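Local atomic coordinates of glucose-binding protein (Thermus thermophilus HB27, PDB entry 2B3F), a protein that binds galactose or glucose in the periplasm and probably hands the sugar to a binding-protein-dependent transport system. Residues Val65-Glu70 and Ile102-Tyr107; Ile72-Val77 and Ala352-Met357; Ala86-Glu91 and Gly109-Val114; Val114-His119 and Glu303-Ser308; Met274-Ser279 and Leu346-Val351. One frame throughout, in Å; residues are numbered along the deposited sequence.

Contact 1: residues Val65-Glu70 and Ile102-Tyr107; sequences VHAGME and IDLISY. With GAL (beta-D-galactopyranose), chain G.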
# COMPACT_ATOMS: atom_id res chain seq x y z
N VAL A 65 5.75 -7.32 6.03
CA VAL A 65 5.72 -6.11 6.84
C VAL A 65 6.09 -4.91 6.01
O VAL A 65 6.95 -4.96 5.13
CB VAL A 65 6.65 -6.25 8.07
CG1 VAL A 65 8.09 -6.51 7.64
CG2 VAL A 65 6.53 -5.04 9.02
N HIS A 66 5.42 -3.81 6.27
CA HIS A 66 5.67 -2.60 5.55
C HIS A 66 6.93 -1.89 6.01
O HIS A 66 7.13 -1.66 7.19
CB HIS A 66 4.49 -1.63 5.67
CG HIS A 66 3.29 -2.05 4.90
ND1 HIS A 66 2.04 -2.13 5.46
CD2 HIS A 66 3.15 -2.41 3.60
CE1 HIS A 66 1.17 -2.51 4.54
NE2 HIS A 66 1.81 -2.68 3.40
N ALA A 67 7.72 -1.47 5.04
CA ALA A 67 8.90 -0.64 5.35
C ALA A 67 8.44 0.69 5.93
O ALA A 67 7.47 1.30 5.45
CB ALA A 67 9.72 -0.41 4.10
N GLY A 68 9.16 1.15 6.95
CA GLY A 68 8.89 2.43 7.59
C GLY A 68 8.43 2.25 9.02
O GLY A 68 8.83 1.31 9.70
N MET A 69 7.56 3.16 9.47
CA MET A 69 7.16 3.19 10.87
C MET A 69 6.37 1.98 11.30
O MET A 69 6.41 1.63 12.46
CB MET A 69 6.40 4.47 11.19
CG MET A 69 7.27 5.69 11.13
SD MET A 69 8.65 5.58 12.29
CE MET A 69 9.62 7.00 11.81
N GLU A 70 5.67 1.31 10.39
CA GLU A 70 4.98 0.07 10.75
C GLU A 70 5.98 -0.96 11.27
O GLU A 70 5.79 -1.55 12.33
CB GLU A 70 4.19 -0.49 9.55
CG GLU A 70 3.54 -1.86 9.78
CD GLU A 70 2.84 -2.38 8.54
OE1 GLU A 70 2.03 -1.56 8.03
OE2 GLU A 70 3.10 -3.57 8.09
N ILE A 102 16.45 2.35 1.97
CA ILE A 102 17.31 1.87 3.05
C ILE A 102 16.99 2.63 4.34
O ILE A 102 16.94 2.04 5.43
CB ILE A 102 18.83 2.01 2.71
CG1 ILE A 102 19.21 1.17 1.48
CG2 ILE A 102 19.69 1.60 3.91
CD1 ILE A 102 19.12 -0.31 1.70
N ASP A 103 16.76 3.93 4.22
CA ASP A 103 16.44 4.73 5.39
C ASP A 103 15.17 4.24 6.10
O ASP A 103 15.15 4.18 7.31
CB ASP A 103 16.30 6.20 5.03
CG ASP A 103 17.62 6.85 4.63
OD1 ASP A 103 18.72 6.32 4.95
OD2 ASP A 103 17.56 7.93 4.00
N LEU A 104 14.14 3.85 5.35
CA LEU A 104 12.86 3.40 5.94
C LEU A 104 12.96 2.11 6.72
O LEU A 104 12.14 1.84 7.59
CB LEU A 104 11.81 3.17 4.87
CG LEU A 104 11.16 4.35 4.19
CD1 LEU A 104 10.21 3.84 3.14
CD2 LEU A 104 10.42 5.23 5.19
N ILE A 105 13.94 1.28 6.38
CA ILE A 105 14.11 -0.03 7.03
C ILE A 105 15.24 -0.04 8.08
O ILE A 105 15.50 -1.08 8.70
CB ILE A 105 14.34 -1.16 5.97
CG1 ILE A 105 15.57 -0.87 5.10
CG2 ILE A 105 13.13 -1.29 5.09
CD1 ILE A 105 15.94 -1.96 4.12
N SER A 106 15.84 1.13 8.29
CA SER A 106 17.01 1.30 9.17
C SER A 106 16.61 2.02 10.45
O SER A 106 15.80 2.94 10.41
CB SER A 106 18.08 2.11 8.44
OG SER A 106 18.62 1.38 7.34
N TYR A 107 17.18 1.61 11.57
CA TYR A 107 16.85 2.22 12.87
C TYR A 107 17.88 1.84 13.92
O TYR A 107 18.22 0.66 14.08
CB TYR A 107 15.47 1.73 13.32
CG TYR A 107 14.96 2.32 14.62
CD1 TYR A 107 14.60 3.67 14.70
CD2 TYR A 107 14.78 1.53 15.76
CE1 TYR A 107 14.12 4.23 15.87
CE2 TYR A 107 14.29 2.08 16.95
CZ TYR A 107 13.96 3.44 16.99
OH TYR A 107 13.48 4.02 18.15
C1 GAL G . -1.05 -3.43 1.05
C2 GAL G . 0.11 -4.36 0.67
C3 GAL G . -0.02 -4.89 -0.75
C4 GAL G . -1.41 -5.51 -0.98
C5 GAL G . -2.48 -4.52 -0.46
C6 GAL G . -3.93 -5.02 -0.60
O1 GAL G . -0.95 -3.00 2.37
O2 GAL G . 1.35 -3.66 0.85
O3 GAL G . 0.98 -5.87 -1.01
O4 GAL G . -1.43 -6.74 -0.30
O5 GAL G . -2.26 -4.17 0.88
O6 GAL G . -4.19 -6.04 0.31
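Leu-104 lies against the backbone of Gly-68, the N-cap of helix 69-76. Its CB stands 4.2 Å from Ala-67 CB and close to Gly-68 N; the chain then turns at CG, which lies anti to its own carbonyl carbon (chi1 -74°), and branch CD2 ends 4.0 Å from Gly-68 CA. The carbonyl O of Leu-104 receives a CA-H...O contact from Gly-68 CA at 3.3 Å. Ile-105 presents its CG2 branch to Ala-67 CB at 3.7 Å. One residue earlier the chain reaches the sugar: His-66 NE2 donates to O2 of galactose at 2.8 Å. The far edge of the ring is held by Glu-70, whose OE1 accepts a hydrogen bond from His-66 ND1 at 2.6 Å, in the ring plane, while OE2 accepts from His-66 N. That His-carboxylate bond makes Glu-70, itself salt-bridged to Arg-47, a second-shell residue setting the ring's rotation in the sugar site of this periplasmic binding protein. A phenylalanine in place of His-66 would probably leave galactose O2 without this donor and Glu-70 OE1 without its ring partner. The turn between strand 62-66 and helix 69-76 thus rests on the end of helix 99-105, with strand 272-280 alongside.

Contact 2: residues Ile72-Val77 and Ala352-Met357; sequences IGTWVV and APESFM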
# COMPACT_ATOMS: atom_id res chain seq x y z
N ILE A 72 9.20 -0.43 12.20
CA ILE A 72 10.04 0.03 13.30
C ILE A 72 9.28 0.08 14.62
O ILE A 72 9.75 -0.43 15.64
CB ILE A 72 10.67 1.41 12.98
CG1 ILE A 72 11.59 1.34 11.75
CG2 ILE A 72 11.46 1.94 14.18
CD1 ILE A 72 12.58 0.21 11.72
N GLY A 73 8.08 0.64 14.59
CA GLY A 73 7.35 0.95 15.81
C GLY A 73 6.68 -0.23 16.48
O GLY A 73 6.13 -0.08 17.58
N THR A 74 6.71 -1.40 15.83
CA THR A 74 6.10 -2.59 16.44
C THR A 74 7.15 -3.63 16.86
O THR A 74 7.52 -3.64 18.04
CB THR A 74 4.99 -3.16 15.55
OG1 THR A 74 4.02 -2.11 15.32
CG2 THR A 74 4.29 -4.33 16.23
N TRP A 75 7.62 -4.48 15.95
CA TRP A 75 8.44 -5.64 16.39
C TRP A 75 9.92 -5.31 16.53
O TRP A 75 10.63 -6.01 17.26
CB TRP A 75 8.16 -6.91 15.55
CG TRP A 75 6.71 -7.28 15.65
CD1 TRP A 75 5.78 -7.30 14.65
CD2 TRP A 75 6.00 -7.58 16.85
NE1 TRP A 75 4.54 -7.61 15.16
CE2 TRP A 75 4.65 -7.78 16.51
CE3 TRP A 75 6.38 -7.69 18.20
CZ2 TRP A 75 3.67 -8.10 17.45
CZ3 TRP A 75 5.41 -8.00 19.14
CH2 TRP A 75 4.07 -8.20 18.76
N VAL A 76 10.36 -4.23 15.88
CA VAL A 76 11.74 -3.75 16.02
C VAL A 76 11.97 -3.09 17.38
O VAL A 76 12.88 -3.51 18.14
CB VAL A 76 12.14 -2.81 14.87
CG1 VAL A 76 13.49 -2.18 15.13
CG2 VAL A 76 12.15 -3.60 13.54
N VAL A 77 11.16 -2.09 17.74
CA VAL A 77 11.30 -1.45 19.05
C VAL A 77 11.09 -2.43 20.20
O VAL A 77 11.61 -2.24 21.30
CB VAL A 77 10.37 -0.22 19.27
CG1 VAL A 77 10.74 0.91 18.33
CG2 VAL A 77 8.93 -0.60 19.13
N ALA A 352 3.60 6.38 9.70
CA ALA A 352 3.08 6.38 11.06
C ALA A 352 3.16 5.00 11.68
O ALA A 352 2.94 4.00 11.01
CB ALA A 352 1.63 6.86 11.07
N PRO A 353 3.38 4.95 12.99
CA PRO A 353 3.40 3.66 13.65
C PRO A 353 2.04 3.00 13.70
O PRO A 353 1.03 3.69 13.56
CB PRO A 353 3.88 4.00 15.06
CG PRO A 353 3.46 5.39 15.27
CD PRO A 353 3.57 6.06 13.94
N GLU A 354 2.02 1.69 13.91
CA GLU A 354 0.76 0.94 14.02
C GLU A 354 -0.18 1.48 15.11
O GLU A 354 -1.40 1.39 14.97
CB GLU A 354 1.05 -0.55 14.23
CG GLU A 354 1.64 -1.21 12.96
CD GLU A 354 1.63 -2.74 12.97
OE1 GLU A 354 1.96 -3.32 14.03
OE2 GLU A 354 1.30 -3.35 11.90
N SER A 355 0.39 2.04 16.17
CA SER A 355 -0.40 2.65 17.26
C SER A 355 -1.37 3.69 16.71
O SER A 355 -2.53 3.76 17.12
CB SER A 355 0.54 3.29 18.28
OG SER A 355 1.34 4.30 17.70
N PHE A 356 -0.88 4.49 15.76
CA PHE A 356 -1.71 5.48 15.09
C PHE A 356 -2.55 4.84 13.97
O PHE A 356 -3.75 5.07 13.88
CB PHE A 356 -0.84 6.60 14.53
CG PHE A 356 -1.64 7.70 13.91
CD1 PHE A 356 -2.03 8.81 14.65
CD2 PHE A 356 -2.03 7.62 12.58
CE1 PHE A 356 -2.77 9.82 14.06
CE2 PHE A 356 -2.79 8.63 12.01
CZ PHE A 356 -3.17 9.71 12.76
N MET A 357 -1.90 4.07 13.09
CA MET A 357 -2.61 3.42 11.97
C MET A 357 -3.86 2.66 12.41
O MET A 357 -4.91 2.74 11.77
CB MET A 357 -1.72 2.42 11.23
CG MET A 357 -0.51 3.02 10.56
SD MET A 357 0.65 1.73 10.00
CE MET A 357 -0.37 0.87 8.81
O HOH W 1 3.10 1.23 17.25
O HOH W 2 4.57 0.33 14.32
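Thr-74 and Glu-354 join helix 69-76 to the first turn of helix 354-370, a surface contact between two helices of the periplasmic binding protein fold, with Pro-353 as N-cap of the second. The direct polar link is one hydrogen bond: Thr-74 OG1 donates to Glu-354 OE1 at 2.7 Å, coming from above the carboxylate plane, 36° out of it. The two side chains cross at about a right angle. Glu-354 reaches over with its chain extended beyond CG (chi2 -166°), and its other oxygen, OE2, has a salt bridge with Arg-47 of helix 44-55, so the carboxylate is gripped from two helices. An alanine at Glu-354 would probably leave Thr-74 OG1 without its acceptor and Arg-47 without this countercharge. Beyond that bond the contact is plain van der Waals touch: Thr-74 CG2 comes within 3.4 Å of Glu-354 OE1 and lies over one face of the Trp-75 ring, toward its rim. Trp-75 itself packs on helix 44-55. Water-mediated links complete the join. One water accepts from Ser-355 N at 3.0 Å and gives a weak bond to the carbonyl O of Gly-73. A second water accepts from Glu-354 N at 2.9 Å and donates to Thr-74 OG1 at 2.7 Å.

Contact 3: residues Ala86-Glu91 and Gly109-Val114; sequences ALFRQE and GGIWSV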
# COMPACT_ATOMS: atom_id res chain seq x y z
N ALA A 86 24.58 -7.55 8.44
CA ALA A 86 25.62 -8.45 7.87
C ALA A 86 25.15 -9.08 6.58
O ALA A 86 25.91 -9.21 5.62
CB ALA A 86 25.98 -9.52 8.88
N LEU A 87 23.88 -9.48 6.55
CA LEU A 87 23.28 -10.02 5.34
C LEU A 87 23.27 -8.97 4.23
O LEU A 87 23.55 -9.29 3.08
CB LEU A 87 21.86 -10.53 5.62
CG LEU A 87 21.13 -11.18 4.46
CD1 LEU A 87 21.86 -12.43 4.01
CD2 LEU A 87 19.70 -11.52 4.91
N PHE A 88 22.94 -7.73 4.57
CA PHE A 88 22.96 -6.64 3.60
C PHE A 88 24.36 -6.48 3.01
O PHE A 88 24.51 -6.30 1.80
CB PHE A 88 22.45 -5.33 4.21
CG PHE A 88 20.96 -5.13 4.06
CD1 PHE A 88 20.06 -5.88 4.82
CD2 PHE A 88 20.46 -4.23 3.13
CE1 PHE A 88 18.68 -5.72 4.65
CE2 PHE A 88 19.07 -4.07 2.96
CZ PHE A 88 18.20 -4.83 3.72
N ARG A 89 25.37 -6.55 3.87
CA ARG A 89 26.75 -6.47 3.37
C ARG A 89 27.06 -7.65 2.46
O ARG A 89 27.55 -7.47 1.34
CB ARG A 89 27.72 -6.42 4.53
CG ARG A 89 27.71 -5.09 5.26
CD ARG A 89 28.90 -4.94 6.21
NE ARG A 89 28.69 -5.68 7.46
CZ ARG A 89 27.99 -5.22 8.51
NH1 ARG A 89 27.42 -4.02 8.49
NH2 ARG A 89 27.87 -5.98 9.60
N GLN A 90 26.77 -8.85 2.94
CA GLN A 90 27.00 -10.06 2.16
C GLN A 90 26.41 -10.00 0.76
O GLN A 90 27.05 -10.42 -0.20
CB GLN A 90 26.46 -11.28 2.91
CG GLN A 90 26.37 -12.54 2.07
CD GLN A 90 25.87 -13.73 2.86
OE1 GLN A 90 26.49 -14.14 3.83
NE2 GLN A 90 24.74 -14.30 2.43
N GLU A 91 25.18 -9.49 0.64
CA GLU A 91 24.43 -9.52 -0.61
C GLU A 91 24.60 -8.27 -1.50
O GLU A 91 24.06 -8.22 -2.59
CB GLU A 91 22.92 -9.72 -0.32
CG GLU A 91 22.60 -11.02 0.40
CD GLU A 91 22.81 -12.24 -0.47
OE1 GLU A 91 22.37 -12.23 -1.64
OE2 GLU A 91 23.42 -13.22 0.03
N GLY A 109 21.05 1.97 14.18
CA GLY A 109 22.24 1.25 13.73
C GLY A 109 22.01 -0.11 13.08
O GLY A 109 22.97 -0.77 12.66
N GLY A 110 20.75 -0.55 13.01
CA GLY A 110 20.40 -1.83 12.42
C GLY A 110 19.58 -1.65 11.16
O GLY A 110 19.13 -0.55 10.86
N ILE A 111 19.45 -2.73 10.40
CA ILE A 111 18.61 -2.78 9.19
C ILE A 111 17.72 -4.00 9.39
O ILE A 111 18.21 -5.08 9.71
CB ILE A 111 19.45 -2.92 7.91
CG1 ILE A 111 20.41 -1.74 7.78
CG2 ILE A 111 18.56 -2.95 6.71
CD1 ILE A 111 21.37 -1.83 6.62
N TRP A 112 16.39 -3.82 9.23
CA TRP A 112 15.45 -4.73 9.89
C TRP A 112 14.55 -5.55 8.97
O TRP A 112 13.85 -6.45 9.44
CB TRP A 112 14.62 -3.95 10.93
CG TRP A 112 15.51 -3.25 11.92
CD1 TRP A 112 15.86 -1.94 11.92
CD2 TRP A 112 16.18 -3.85 13.04
NE1 TRP A 112 16.70 -1.67 12.99
CE2 TRP A 112 16.91 -2.83 13.69
CE3 TRP A 112 16.23 -5.16 13.55
CZ2 TRP A 112 17.69 -3.07 14.82
CZ3 TRP A 112 16.99 -5.40 14.69
CH2 TRP A 112 17.71 -4.35 15.31
N SER A 113 14.56 -5.26 7.68
CA SER A 113 13.82 -6.08 6.71
C SER A 113 14.38 -5.90 5.30
O SER A 113 15.22 -5.02 5.06
CB SER A 113 12.32 -5.73 6.71
OG SER A 113 12.12 -4.45 6.17
N VAL A 114 13.91 -6.74 4.39
CA VAL A 114 14.35 -6.74 3.01
C VAL A 114 13.17 -6.41 2.11
O VAL A 114 12.20 -7.18 2.05
CB VAL A 114 14.90 -8.13 2.59
CG1 VAL A 114 15.45 -8.10 1.16
CG2 VAL A 114 15.92 -8.61 3.62
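Phe-88 turns one face of its ring to Ile-111, whose CG2 methyl sits 3.6 Å from the ring centroid and 19° off the normal, a CH-pi contact offset toward the rim. That methyl is nearest to CE1, at 3.5 Å. With CG1 beside the backbone N (chi1 -59°), CG2 is left pointing at the ring, and Ile-111 CD1 touches Phe-88 CG at 4.2 Å. At the ring edge the carbonyl O of Ser-113 lies near the plane, 3.3 Å from Phe-88 CZ; this buried oxygen has no hydrogen-bonding partner in the model. Val-114 adds its CG2 methyl, 4.1 Å from Phe-88 CE1, at an oblique approach. The hydroxyl of Ser-113 is engaged elsewhere, with Ser-279 OG of the neighbouring strand. Trp-93 meets the Phe-88 ring edge-to-face, and Ile-102 and Ile-105 of helix 99-105 also touch it. Helix 85-91 is thereby seated on strand 110-115, with helices 93-96 and 99-105 packed around the same phenylalanine.

Contact 4: residues Val114-His119 and Glu303-Ser308; sequences VPVNIH and EGQDTS. Unlike the reference sequence in segment 303-308: Ser-308 (reference Phe). With GAL (beta-D-galactopyranose), chain G.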
# COMPACT_ATOMS: atom_id res chain seq x y z
N VAL A 114 13.91 -6.74 4.39
CA VAL A 114 14.35 -6.74 3.01
C VAL A 114 13.17 -6.41 2.11
O VAL A 114 12.20 -7.18 2.05
CB VAL A 114 14.90 -8.13 2.59
CG1 VAL A 114 15.45 -8.10 1.16
CG2 VAL A 114 15.92 -8.61 3.62
N PRO A 115 13.22 -5.25 1.44
CA PRO A 115 12.12 -4.86 0.54
C PRO A 115 12.03 -5.74 -0.70
O PRO A 115 13.05 -6.04 -1.33
CB PRO A 115 12.45 -3.42 0.16
CG PRO A 115 13.61 -3.02 1.00
CD PRO A 115 14.29 -4.23 1.48
N VAL A 116 10.81 -6.15 -1.05
CA VAL A 116 10.59 -6.95 -2.25
C VAL A 116 10.03 -6.16 -3.41
O VAL A 116 10.10 -6.59 -4.55
CB VAL A 116 9.73 -8.20 -1.95
CG1 VAL A 116 8.31 -7.84 -1.59
CG2 VAL A 116 9.75 -9.17 -3.17
N ASN A 117 9.46 -4.99 -3.12
CA ASN A 117 8.76 -4.22 -4.12
C ASN A 117 8.61 -2.76 -3.72
O ASN A 117 9.04 -2.32 -2.63
CB ASN A 117 7.37 -4.85 -4.38
CG ASN A 117 6.42 -4.74 -3.19
OD1 ASN A 117 6.72 -4.09 -2.21
ND2 ASN A 117 5.26 -5.38 -3.30
N ILE A 118 8.00 -2.02 -4.63
CA ILE A 118 7.46 -0.70 -4.37
C ILE A 118 6.04 -0.69 -4.96
O ILE A 118 5.84 -0.97 -6.14
CB ILE A 118 8.28 0.42 -5.05
CG1 ILE A 118 9.72 0.45 -4.52
CG2 ILE A 118 7.62 1.77 -4.89
CD1 ILE A 118 9.90 0.92 -3.11
N HIS A 119 5.04 -0.40 -4.11
CA HIS A 119 3.71 -0.09 -4.59
C HIS A 119 3.47 1.43 -4.49
O HIS A 119 4.07 2.14 -3.67
CB HIS A 119 2.61 -0.81 -3.78
CG HIS A 119 2.26 -2.20 -4.25
ND1 HIS A 119 1.68 -2.47 -5.47
CD2 HIS A 119 2.33 -3.39 -3.60
CE1 HIS A 119 1.43 -3.77 -5.55
NE2 HIS A 119 1.82 -4.35 -4.43
N GLU A 303 16.41 -11.76 -9.68
CA GLU A 303 15.67 -12.92 -10.19
C GLU A 303 14.30 -13.02 -9.49
O GLU A 303 13.27 -13.13 -10.15
CB GLU A 303 16.48 -14.20 -9.97
CG GLU A 303 15.91 -15.42 -10.66
CD GLU A 303 16.58 -16.73 -10.23
OE1 GLU A 303 17.33 -16.75 -9.23
OE2 GLU A 303 16.34 -17.75 -10.92
N GLY A 304 14.30 -12.95 -8.17
CA GLY A 304 13.05 -13.00 -7.38
C GLY A 304 12.11 -11.86 -7.74
O GLY A 304 10.96 -12.07 -8.12
N GLN A 305 12.61 -10.63 -7.65
CA GLN A 305 11.78 -9.44 -7.83
C GLN A 305 11.23 -9.26 -9.24
O GLN A 305 10.10 -8.76 -9.42
CB GLN A 305 12.54 -8.16 -7.36
CG GLN A 305 12.88 -8.21 -5.88
CD GLN A 305 13.26 -6.85 -5.27
OE1 GLN A 305 13.11 -5.81 -5.91
NE2 GLN A 305 13.73 -6.88 -4.03
N ASP A 306 12.01 -9.64 -10.26
CA ASP A 306 11.52 -9.53 -11.62
C ASP A 306 10.67 -10.72 -12.08
O ASP A 306 10.10 -10.68 -13.16
CB ASP A 306 12.70 -9.28 -12.58
CG ASP A 306 13.18 -7.84 -12.56
OD1 ASP A 306 12.54 -6.95 -11.90
OD2 ASP A 306 14.21 -7.59 -13.26
N THR A 307 10.64 -11.77 -11.28
CA THR A 307 9.66 -12.87 -11.43
C THR A 307 8.31 -12.51 -10.81
O THR A 307 7.25 -12.66 -11.45
CB THR A 307 10.21 -14.15 -10.81
OG1 THR A 307 11.43 -14.52 -11.47
CG2 THR A 307 9.21 -15.29 -10.92
N SER A 308 8.33 -12.03 -9.57
CA SER A 308 7.08 -11.79 -8.82
C SER A 308 6.38 -10.49 -9.15
O SER A 308 5.14 -10.46 -9.30
CB SER A 308 7.34 -11.88 -7.32
OG SER A 308 8.35 -10.97 -6.92
C1 GAL G . -1.05 -3.43 1.05
C2 GAL G . 0.11 -4.36 0.67
C3 GAL G . -0.02 -4.89 -0.75
C4 GAL G . -1.41 -5.51 -0.98
C5 GAL G . -2.48 -4.52 -0.46
C6 GAL G . -3.93 -5.02 -0.60
O1 GAL G . -0.95 -3.00 2.37
O2 GAL G . 1.35 -3.66 0.85
O3 GAL G . 0.98 -5.87 -1.01
O4 GAL G . -1.43 -6.74 -0.30
O5 GAL G . -2.26 -4.17 0.88
O6 GAL G . -4.19 -6.04 0.31
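Gln-305 lays its side chain along the backbone of Pro-115 and Val-116. Its amide carbon CD is 3.3 Å from Val-116 O, and NE2 comes to 2.9 Å from Pro-115 O. The chain gets there by running extended beyond CG (chi2 -163°), which carries the amide from the helix to the strand end. Its OE1 and Val-116 O, both acceptors, stand 3.4 Å apart without a bond; Val-116 O is instead served by Asn-309 ND2. Val-116 CG2 lies 4.3 Å from Gln-305 CG, and the Ser-308 hydroxyl OG comes to 4.4 Å from the same methyl. Ser-308 differs from the phenylalanine of the reference sequence. The next shell fixes the amide at both ends: NE2 donates to Val-299 O, and OE1 accepts from Arg-318 N. Farther along the chain, Asn-117 OD1 accepts from the backbone N of Asp-278, a galactose-binding residue, and His-119 is hydrogen-bonded to Asp-243 and Lys-312. The His-119 ring lies obliquely beside the sugar, its CD2 3.8 Å from galactose O3. Helix 302-312 thus packs on the segment leading from strand 110-115 to His-119 in the sugar pocket, part of the ligand-cleft wall of this periplasmic binding protein.

Contact 5: residues Met274-Ser279 and Leu346-Val351; sequences MMLSDS and LVHGAV. With GAL (beta-D-galactopyranose), chain G.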
# COMPACT_ATOMS: atom_id res chain seq x y z
N MET A 274 3.22 8.47 -3.96
CA MET A 274 3.03 8.07 -2.56
C MET A 274 3.32 6.58 -2.48
O MET A 274 2.54 5.75 -2.98
CB MET A 274 1.60 8.37 -2.07
CG MET A 274 1.42 7.94 -0.63
SD MET A 274 -0.23 8.33 0.03
CE MET A 274 -0.04 10.02 0.45
N MET A 275 4.45 6.24 -1.88
CA MET A 275 4.95 4.87 -1.93
C MET A 275 4.64 4.09 -0.67
O MET A 275 4.32 4.65 0.39
CB MET A 275 6.48 4.85 -2.17
CG MET A 275 7.30 5.46 -1.07
SD MET A 275 7.62 4.41 0.38
CE MET A 275 8.68 3.12 -0.30
N LEU A 276 4.76 2.77 -0.82
CA LEU A 276 4.84 1.82 0.28
C LEU A 276 5.72 0.67 -0.23
O LEU A 276 5.94 0.55 -1.44
CB LEU A 276 3.44 1.29 0.67
CG LEU A 276 2.66 0.65 -0.48
CD1 LEU A 276 2.22 -0.76 -0.15
CD2 LEU A 276 1.50 1.53 -0.99
N SER A 277 6.16 -0.17 0.68
CA SER A 277 7.01 -1.30 0.29
C SER A 277 6.77 -2.49 1.18
O SER A 277 6.83 -2.37 2.40
CB SER A 277 8.50 -0.89 0.34
OG SER A 277 9.32 -2.00 0.05
N ASP A 278 6.43 -3.62 0.55
CA ASP A 278 6.32 -4.89 1.22
C ASP A 278 7.73 -5.43 1.43
O ASP A 278 8.54 -5.39 0.50
CB ASP A 278 5.50 -5.85 0.37
CG ASP A 278 4.03 -5.41 0.22
OD1 ASP A 278 3.42 -5.17 1.29
OD2 ASP A 278 3.54 -5.31 -0.92
N SER A 279 8.00 -5.90 2.63
CA SER A 279 9.31 -6.40 3.02
C SER A 279 9.18 -7.62 3.92
O SER A 279 8.11 -7.89 4.48
CB SER A 279 10.11 -5.26 3.69
OG SER A 279 9.71 -4.99 5.00
N LEU A 346 0.35 6.48 4.65
CA LEU A 346 -0.14 6.22 6.01
C LEU A 346 -0.77 4.83 6.13
O LEU A 346 -0.46 4.06 7.04
CB LEU A 346 -1.23 7.26 6.37
CG LEU A 346 -2.14 6.95 7.57
CD1 LEU A 346 -1.33 6.84 8.85
CD2 LEU A 346 -3.20 8.03 7.70
N VAL A 347 -1.70 4.54 5.23
CA VAL A 347 -2.50 3.33 5.38
C VAL A 347 -1.64 2.08 5.20
O VAL A 347 -1.92 1.01 5.76
CB VAL A 347 -3.70 3.37 4.40
CG1 VAL A 347 -4.51 2.10 4.48
CG2 VAL A 347 -4.54 4.60 4.72
N HIS A 348 -0.53 2.25 4.48
CA HIS A 348 0.35 1.13 4.15
C HIS A 348 1.74 1.28 4.80
O HIS A 348 2.73 0.80 4.24
CB HIS A 348 0.38 0.93 2.64
CG HIS A 348 -1.00 0.78 2.07
ND1 HIS A 348 -1.72 -0.38 2.19
CD2 HIS A 348 -1.81 1.68 1.46
CE1 HIS A 348 -2.92 -0.20 1.66
NE2 HIS A 348 -3.00 1.04 1.21
N GLY A 349 1.78 1.92 5.96
CA GLY A 349 2.84 1.70 6.94
C GLY A 349 4.12 2.49 6.88
O GLY A 349 5.01 2.30 7.72
N ALA A 350 4.24 3.39 5.91
CA ALA A 350 5.51 4.10 5.75
C ALA A 350 5.73 5.17 6.81
O ALA A 350 6.84 5.24 7.39
CB ALA A 350 5.63 4.67 4.37
N VAL A 351 4.69 5.98 7.09
CA VAL A 351 4.88 7.27 7.80
C VAL A 351 4.47 7.31 9.27
O VAL A 351 4.94 8.19 10.02
CB VAL A 351 4.21 8.43 7.04
CG1 VAL A 351 4.83 8.60 5.67
CG2 VAL A 351 2.72 8.23 6.90
C1 GAL G . -1.05 -3.43 1.05
C2 GAL G . 0.11 -4.36 0.67
C3 GAL G . -0.02 -4.89 -0.75
C4 GAL G . -1.41 -5.51 -0.98
C5 GAL G . -2.48 -4.52 -0.46
C6 GAL G . -3.93 -5.02 -0.60
O1 GAL G . -0.95 -3.00 2.37
O2 GAL G . 1.35 -3.66 0.85
O3 GAL G . 0.98 -5.87 -1.01
O4 GAL G . -1.43 -6.74 -0.30
O5 GAL G . -2.26 -4.17 0.88
O6 GAL G . -4.19 -6.04 0.31
O HOH W 3 5.57 0.94 3.38
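Leu-276 and His-348 meet in the galactose pocket of this periplasmic binding protein, where strand 272-280 faces a type I beta turn running from Leu-346 to Gly-349. Apolar contact is made by Leu-276 CB, 3.7 Å from His-348 CB, with both methyls of the leucine also close to that carbon. CG of Leu-276 stands between its backbone N and carbonyl carbon (chi1 56°), and CD1 comes to 3.2 Å from galactose O2. Farther along, Ala-350 CB lies 4.5 Å from Met-275 SD. A bridging water accepts from Ser-277 N and donates to His-348 O. Sugar hydrogen bonds come from both segments. Asp-278 takes two hydroxyls with its two oxygens: O2 donates to OD1 and O3 to OD2, each at 2.6 Å. Gln-64 NE2 also bonds to OD1, and His-348 NE2 is paired with His-171 ND1, which would steady the ring. At the neighbouring anomeric carbon, hydroxyl O1 sits at the ring edge of His-348, hydrogen-bonded to ND1 at 2.7 Å, with either a possible donor.

In the fold
Contacts 1, 4 and 5 all reach the galactose, through His-66, His-119 and the trio Leu-276, Asp-278 and His-348. Contacts 1 and 5 have centres about 9 Å apart and are tied by Glu-70 N to Gly-349 O, 2.9 Å, and Val-65 O to Ser-279 OG, 2.8 Å. Contact 4 joins contact 5 where Asn-117 O meets Ser-277 OG at 2.7 Å. Contact 2 stands back from the pocket, the Glu-354 side chain about 10 Å from the sugar, and shares helix 69-76 with contact 1. Contact 3 is more remote, with the Ser-113 side chain about 12 Å from the sugar; it shares Val-114 with contact 4.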